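Local coordinates for protein tryptophan--tRNA ligase (Aeropyrum pernix, PDB 3A04) that catalyses the ATP-dependent attachment of L-tryptophan to tRNA(Trp), releasing AMP and diphosphate, as a class I aminoacyl-tRNA synthetase, at residues L164-Y178 against P220-M232. Sequence-based numbering, arbitrary orientation.
Sequences LFSGKVTAAEMEAIY and PHLRLTRDLADRM
Arg231 and Glu173 reach for each other from opposite directions and meet end-on, guanidinium and carboxylate nearly coplanar with their planes 15° apart. Arg231 NH1 donates to Glu173 OE1 (3.0 Å) and Arg231 NH2 to Glu173 OE2 (2.9 Å), each on the syn lone pair. The same NH1 of Arg231 also holds the backbone O of Lys168 (2.9 Å), within the guanidinium plane, so the salt bridge is tied to the turn before helix 171-178. Glu173 has a second task: its OE1 takes the N-H of Thr170 on the anti lone pair, while Thr170 OG1 accepts from Glu173 N, and this capping box fixes the carboxylate facing the arginine.

Alongside this polar cluster the packing is apolar. Val169 CG2, anti to the backbone N, presses tightly on Leu224 CD1 (3.5 Å), the two side chains crossing at about a right angle. Leu228 CB lies over one face of the Phe165 ring. Met232, its chain bent twice, brings Met232 CG to Phe165 CE1 (3.6 Å). Its sulfur also sits at the edge of that ring, a Met-aromatic contact. At the far end Ile177 CD1 rests on Leu224 CB (3.7 Å). Tyr178 and His221 lie with rings inclined at 27° but slid apart; Tyr178 OH bonds to Gln192 NE2 and His221 NE2 to Ser189 O, both residues on helix 183-197.

Helix segments 171-178 and 220-231 run at 154°, close to antiparallel, and within the class I synthetase catalytic domain the capped N-terminal end of helix 171-178 is clamped to helix 219-231 by a bidentate arginine-glutamate salt bridge.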
# COMPACT_ATOMS: atom_id res chain seq x y z
N LEU A 164 -5.28 4.74 3.14
CA LEU A 164 -6.29 5.79 3.16
C LEU A 164 -5.87 6.94 2.25
O LEU A 164 -6.75 7.53 1.63
CB LEU A 164 -6.53 6.30 4.57
CG LEU A 164 -7.03 5.17 5.53
CD1 LEU A 164 -7.33 5.82 6.91
CD2 LEU A 164 -8.26 4.43 5.06
N PHE A 165 -4.55 7.23 2.12
CA PHE A 165 -4.12 8.29 1.21
C PHE A 165 -4.50 7.98 -0.22
O PHE A 165 -4.70 8.93 -1.00
CB PHE A 165 -2.59 8.51 1.20
CG PHE A 165 -2.02 9.05 2.48
CD1 PHE A 165 -2.83 9.64 3.45
CD2 PHE A 165 -0.62 9.03 2.69
CE1 PHE A 165 -2.29 10.16 4.66
CE2 PHE A 165 -0.07 9.56 3.90
CZ PHE A 165 -0.90 10.13 4.88
N SER A 166 -4.53 6.69 -0.60
CA SER A 166 -4.82 6.35 -2.01
C SER A 166 -6.20 6.83 -2.46
O SER A 166 -6.40 7.02 -3.68
CB SER A 166 -4.69 4.85 -2.26
OG SER A 166 -5.77 4.15 -1.66
N GLY A 167 -7.08 7.11 -1.51
CA GLY A 167 -8.41 7.66 -1.86
C GLY A 167 -8.43 9.19 -2.02
O GLY A 167 -9.42 9.76 -2.47
N LYS A 168 -7.31 9.84 -1.72
CA LYS A 168 -7.31 11.31 -1.64
C LYS A 168 -6.37 11.99 -2.61
O LYS A 168 -6.01 13.13 -2.44
CB LYS A 168 -7.00 11.75 -0.22
CG LYS A 168 -7.98 11.19 0.84
CD LYS A 168 -9.37 11.82 0.61
CE LYS A 168 -10.24 11.56 1.82
NZ LYS A 168 -11.62 12.11 1.53
N VAL A 169 -5.99 11.29 -3.65
CA VAL A 169 -5.18 11.89 -4.67
C VAL A 169 -5.62 11.30 -6.01
O VAL A 169 -6.04 10.15 -6.06
CB VAL A 169 -3.67 11.64 -4.33
CG1 VAL A 169 -3.35 10.15 -4.25
CG2 VAL A 169 -2.76 12.38 -5.33
N THR A 170 -5.56 12.10 -7.09
CA THR A 170 -5.89 11.59 -8.43
C THR A 170 -4.65 11.11 -9.19
O THR A 170 -3.52 11.47 -8.86
CB THR A 170 -6.61 12.72 -9.29
OG1 THR A 170 -5.68 13.78 -9.49
CG2 THR A 170 -7.79 13.26 -8.53
N ALA A 171 -4.87 10.30 -10.23
CA ALA A 171 -3.80 9.89 -11.14
C ALA A 171 -3.12 11.14 -11.75
O ALA A 171 -1.90 11.21 -11.83
CB ALA A 171 -4.39 8.92 -12.30
N ALA A 172 -3.92 12.15 -12.11
CA ALA A 172 -3.36 13.41 -12.74
C ALA A 172 -2.42 14.17 -11.76
O ALA A 172 -1.33 14.63 -12.13
CB ALA A 172 -4.48 14.35 -13.22
N GLU A 173 -2.84 14.29 -10.50
CA GLU A 173 -1.95 14.88 -9.50
C GLU A 173 -0.62 14.15 -9.41
O GLU A 173 0.44 14.76 -9.39
CB GLU A 173 -2.64 14.88 -8.15
CG GLU A 173 -3.84 15.83 -8.14
CD GLU A 173 -4.50 15.89 -6.78
OE1 GLU A 173 -4.94 14.85 -6.26
OE2 GLU A 173 -4.58 17.00 -6.23
N MET A 174 -0.66 12.83 -9.34
CA MET A 174 0.57 12.09 -9.22
C MET A 174 1.40 12.20 -10.49
O MET A 174 2.59 12.45 -10.42
CB MET A 174 0.25 10.65 -8.91
CG MET A 174 -0.25 10.42 -7.53
SD MET A 174 -0.27 8.61 -7.41
CE MET A 174 -0.89 8.45 -5.83
N GLU A 175 0.75 12.03 -11.64
CA GLU A 175 1.39 12.23 -12.94
C GLU A 175 2.18 13.54 -13.02
O GLU A 175 3.35 13.54 -13.47
CB GLU A 175 0.37 12.09 -14.09
CG GLU A 175 0.09 10.62 -14.44
CD GLU A 175 -1.27 10.29 -15.17
OE1 GLU A 175 -1.96 11.21 -15.71
OE2 GLU A 175 -1.64 9.06 -15.20
N ALA A 176 1.57 14.64 -12.57
CA ALA A 176 2.21 15.95 -12.58
C ALA A 176 3.55 15.94 -11.86
O ALA A 176 4.44 16.69 -12.22
CB ALA A 176 1.29 17.02 -11.98
N ILE A 177 3.71 15.07 -10.86
CA ILE A 177 4.92 15.08 -9.99
C ILE A 177 6.05 14.17 -10.45
O ILE A 177 7.23 14.53 -10.33
CB ILE A 177 4.57 14.69 -8.54
CG1 ILE A 177 3.78 15.82 -7.88
CG2 ILE A 177 5.84 14.44 -7.69
CD1 ILE A 177 2.95 15.34 -6.75
N TYR A 178 5.67 12.99 -10.92
CA TYR A 178 6.64 11.93 -11.11
C TYR A 178 6.69 11.37 -12.55
O TYR A 178 7.52 10.48 -12.82
CB TYR A 178 6.45 10.81 -10.02
CG TYR A 178 7.13 11.09 -8.66
CD1 TYR A 178 8.41 11.69 -8.60
CD2 TYR A 178 6.50 10.76 -7.45
CE1 TYR A 178 9.07 11.94 -7.35
CE2 TYR A 178 7.14 11.01 -6.19
CZ TYR A 178 8.43 11.61 -6.15
OH TYR A 178 9.08 11.87 -4.95
N PRO A 220 7.56 19.58 -5.18
CA PRO A 220 6.23 19.10 -5.66
C PRO A 220 5.68 17.93 -4.84
O PRO A 220 4.45 17.93 -4.50
CB PRO A 220 6.47 18.67 -7.08
CG PRO A 220 7.62 19.67 -7.54
CD PRO A 220 8.52 19.70 -6.29
N HIS A 221 6.54 16.97 -4.50
CA HIS A 221 6.05 15.86 -3.64
C HIS A 221 5.68 16.32 -2.22
O HIS A 221 4.70 15.84 -1.58
CB HIS A 221 7.03 14.64 -3.55
CG HIS A 221 6.45 13.54 -2.73
ND1 HIS A 221 6.63 13.45 -1.36
CD2 HIS A 221 5.57 12.57 -3.06
CE1 HIS A 221 5.90 12.45 -0.89
NE2 HIS A 221 5.26 11.89 -1.91
N LEU A 222 6.48 17.22 -1.67
CA LEU A 222 6.15 17.78 -0.37
C LEU A 222 4.79 18.54 -0.34
O LEU A 222 4.09 18.54 0.63
CB LEU A 222 7.24 18.76 -0.03
CG LEU A 222 7.43 19.16 1.40
CD1 LEU A 222 7.43 17.91 2.29
CD2 LEU A 222 8.84 19.81 1.47
N ARG A 223 4.43 19.18 -1.45
CA ARG A 223 3.19 19.91 -1.50
C ARG A 223 2.06 18.90 -1.59
O ARG A 223 0.97 19.12 -1.04
CB ARG A 223 3.24 20.87 -2.74
CG ARG A 223 4.16 22.08 -2.48
CD ARG A 223 3.88 23.24 -3.52
NE ARG A 223 3.74 22.75 -4.89
CZ ARG A 223 4.74 22.70 -5.78
NH1 ARG A 223 5.95 23.07 -5.42
NH2 ARG A 223 4.56 22.28 -7.02
N LEU A 224 2.27 17.81 -2.32
CA LEU A 224 1.22 16.79 -2.38
C LEU A 224 1.03 16.18 -0.95
O LEU A 224 -0.09 15.96 -0.52
CB LEU A 224 1.54 15.67 -3.39
CG LEU A 224 0.61 14.44 -3.38
CD1 LEU A 224 -0.84 14.85 -3.82
CD2 LEU A 224 1.15 13.27 -4.27
N THR A 225 2.11 15.97 -0.23
CA THR A 225 2.07 15.51 1.21
C THR A 225 1.29 16.48 2.08
O THR A 225 0.47 16.05 2.91
CB THR A 225 3.53 15.27 1.76
OG1 THR A 225 4.15 14.28 0.92
CG2 THR A 225 3.55 14.73 3.21
N ARG A 226 1.51 17.78 1.91
CA ARG A 226 0.78 18.77 2.72
C ARG A 226 -0.68 18.73 2.32
O ARG A 226 -1.51 18.81 3.17
CB ARG A 226 1.34 20.17 2.47
CG ARG A 226 2.73 20.37 3.13
CD ARG A 226 3.45 21.60 2.48
NE ARG A 226 2.76 22.89 2.72
CZ ARG A 226 2.87 23.62 3.83
NH1 ARG A 226 3.59 23.22 4.92
NH2 ARG A 226 2.20 24.76 3.91
N ASP A 227 -0.98 18.59 1.02
CA ASP A 227 -2.41 18.37 0.63
C ASP A 227 -3.04 17.12 1.26
O ASP A 227 -4.16 17.18 1.72
CB ASP A 227 -2.63 18.32 -0.86
CG ASP A 227 -2.29 19.67 -1.54
OD1 ASP A 227 -2.18 20.69 -0.86
OD2 ASP A 227 -1.97 19.66 -2.76
N LEU A 228 -2.34 15.99 1.21
CA LEU A 228 -2.80 14.79 1.87
C LEU A 228 -3.11 15.03 3.37
O LEU A 228 -4.19 14.62 3.87
CB LEU A 228 -1.85 13.58 1.60
CG LEU A 228 -1.93 12.94 0.22
CD1 LEU A 228 -0.66 12.01 0.10
CD2 LEU A 228 -3.27 12.09 0.12
N ALA A 229 -2.26 15.75 4.08
CA ALA A 229 -2.55 16.07 5.50
C ALA A 229 -3.94 16.79 5.65
O ALA A 229 -4.81 16.38 6.46
CB ALA A 229 -1.41 16.98 6.09
N ASP A 230 -4.12 17.82 4.83
CA ASP A 230 -5.38 18.63 4.87
C ASP A 230 -6.58 17.72 4.47
O ASP A 230 -7.69 17.80 5.07
CB ASP A 230 -5.29 19.71 3.79
CG ASP A 230 -4.32 20.81 4.11
OD1 ASP A 230 -3.84 20.98 5.25
OD2 ASP A 230 -4.07 21.60 3.19
N ARG A 231 -6.38 16.89 3.44
CA ARG A 231 -7.46 16.01 2.92
C ARG A 231 -7.83 14.88 3.88
O ARG A 231 -8.93 14.29 3.78
CB ARG A 231 -7.13 15.48 1.53
CG ARG A 231 -7.09 16.59 0.45
CD ARG A 231 -6.45 16.04 -0.82
NE ARG A 231 -6.16 17.12 -1.73
CZ ARG A 231 -5.71 16.97 -2.97
NH1 ARG A 231 -5.44 15.76 -3.49
NH2 ARG A 231 -5.53 18.05 -3.71
N MET A 232 -6.97 14.58 4.84
CA MET A 232 -7.32 13.60 5.85
C MET A 232 -8.16 14.17 7.00
O MET A 232 -8.50 13.44 7.90
CB MET A 232 -6.07 12.88 6.42
CG MET A 232 -5.37 11.97 5.32
SD MET A 232 -6.48 10.61 4.79
CE MET A 232 -6.15 9.83 6.31
O HOH W 1 -11.13 15.22 1.65